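Local atomic coordinates of periplasmic protein-probably involved in high-affinity Fe2+ transport (PDB entry 5I0Y), a protein that is a periplasmic copper-binding protein that probably takes part in high-affinity ferrous iron transport. Residues M34-A38 against A39-V43. The protein carries 1 engineered substitution. Sequence-based numbering, arbitrary orientation.
Sequences MGLPA and AKADV
The pyrrolidine ring of P37 is met from one side of its plane by the lysine chain of K40, whose CE comes in obliquely next to CG and CD of the proline. Both residues belong to two overlapping type I turns, P37–K40 and A38–A41, which together make a single short 3-10 turn. The first is closed by a hydrogen bond from K40 N to P37 O (2.9 Å). The second, from A41 N to A38 O, is longer at 3.1 Å. It is also somewhat straighter, with 160° at the hydrogen.

The turn interrupts the long loop leading from strand 17-24 to strand 43-51, and lies on the protein surface. L36 packs against the carbonyl of K40 and the methyl of A41, its CG held anti to the backbone N (chi1 -173°). CD2 of L36 lies 3.7 Å from O of K40. The same CD2 of L36 is 3.8 Å from CB of A41, while CD1 of L36 rests against CB of K40. N101 of strand 95-102 donates its side-chain amide to L36 O. The chain then enters strand 43-51 through a classic beta bulge, where D42 and V43 both face I102. The next residue, H44, is a copper ligand, and the side chain of A38 lies about 11 Å from a bound copper ion.

K40 runs alongside P37, and a bend at chi3 (-63°) lays its CE tightly against P37 CD, at 3.5 Å.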
loop_
_atom_site.group_PDB
_atom_site.type_symbol
_atom_site.label_atom_id
_atom_site.label_comp_id
_atom_site.label_asym_id
_atom_site.label_seq_id
_atom_site.Cartn_x
_atom_site.Cartn_y
_atom_site.Cartn_z
ATOM N N MET B 34 -19.870 -0.827 -5.511
ATOM C CA MET B 34 -18.802 -0.189 -6.286
ATOM C C MET B 34 -18.069 -1.241 -7.116
ATOM O O MET B 34 -17.888 -2.374 -6.666
ATOM C CB MET B 34 -17.827 0.544 -5.354
ATOM C CG MET B 34 -16.736 1.337 -6.065
ATOM S SD MET B 34 -15.585 2.150 -4.933
ATOM C CE MET B 34 -16.626 3.417 -4.212
ATOM N N GLY B 35 -17.640 -0.864 -8.320
ATOM C CA GLY B 35 -16.970 -1.806 -9.230
ATOM C C GLY B 35 -17.958 -2.784 -9.830
ATOM O O GLY B 35 -19.156 -2.702 -9.563
ATOM N N LEU B 36 -17.473 -3.719 -10.645
ATOM C CA LEU B 36 -18.362 -4.704 -11.266
ATOM C C LEU B 36 -18.817 -5.743 -10.240
ATOM O O LEU B 36 -17.992 -6.394 -9.612
ATOM C CB LEU B 36 -17.663 -5.372 -12.456
ATOM C CG LEU B 36 -18.485 -6.310 -13.348
ATOM C CD1 LEU B 36 -19.569 -5.579 -14.142
ATOM C CD2 LEU B 36 -17.548 -7.039 -14.302
ATOM N N PRO B 37 -20.142 -5.898 -10.053
ATOM C CA PRO B 37 -20.581 -6.893 -9.074
ATOM C C PRO B 37 -20.172 -8.309 -9.464
ATOM O O PRO B 37 -20.129 -8.638 -10.657
ATOM C CB PRO B 37 -22.112 -6.760 -9.076
ATOM C CG PRO B 37 -22.398 -5.446 -9.716
ATOM C CD PRO B 37 -21.270 -5.166 -10.659
ATOM N N ALA B 38 -19.877 -9.134 -8.469
ATOM C CA ALA B 38 -19.447 -10.510 -8.692
ATOM C C ALA B 38 -20.379 -11.290 -9.613
ATOM O O ALA B 38 -19.926 -12.060 -10.459
ATOM C CB ALA B 38 -19.297 -11.240 -7.369
ATOM N N ALA B 39 -21.683 -11.087 -9.450
ATOM C CA ALA B 39 -22.663 -11.838 -10.234
ATOM C C ALA B 39 -22.603 -11.496 -11.717
ATOM O O ALA B 39 -23.070 -12.285 -12.547
ATOM C CB ALA B 39 -24.070 -11.621 -9.686
ATOM N N LYS B 40 -22.030 -10.333 -12.036
ATOM C CA LYS B 40 -21.892 -9.855 -13.417
ATOM C C LYS B 40 -20.478 -9.987 -13.986
ATOM O O LYS B 40 -20.187 -9.469 -15.079
ATOM C CB LYS B 40 -22.332 -8.397 -13.526
ATOM C CG LYS B 40 -23.825 -8.166 -13.307
ATOM C CD LYS B 40 -24.272 -6.828 -13.880
ATOM C CE LYS B 40 -23.590 -5.664 -13.173
ATOM N NZ LYS B 40 -23.815 -4.331 -13.794
ATOM N N ALA B 41 -19.619 -10.669 -13.240
ATOM C CA ALA B 41 -18.218 -10.858 -13.607
ATOM C C ALA B 41 -17.922 -12.333 -13.845
ATOM O O ALA B 41 -18.672 -13.219 -13.412
ATOM C CB ALA B 41 -17.312 -10.331 -12.492
ATOM N N ASP B 42 -16.810 -12.599 -14.535
ATOM C CA ASP B 42 -16.331 -13.959 -14.753
ATOM C C ASP B 42 -15.134 -14.284 -13.871
ATOM O O ASP B 42 -14.979 -15.403 -13.408
ATOM C CB ASP B 42 -15.955 -14.147 -16.225
ATOM C CG ASP B 42 -17.166 -14.061 -17.146
ATOM O OD1 ASP B 42 -18.201 -14.709 -16.837
ATOM O OD2 ASP B 42 -17.084 -13.351 -18.165
ATOM N N VAL B 43 -14.265 -13.291 -13.657
ATOM C CA VAL B 43 -13.071 -13.516 -12.838
ATOM C C VAL B 43 -12.772 -12.239 -12.052
ATOM O O VAL B 43 -13.263 -11.172 -12.393
ATOM C CB VAL B 43 -11.809 -13.905 -13.683
ATOM C CG1 VAL B 43 -12.067 -15.109 -14.604
ATOM C CG2 VAL B 43 -11.266 -12.717 -14.486
#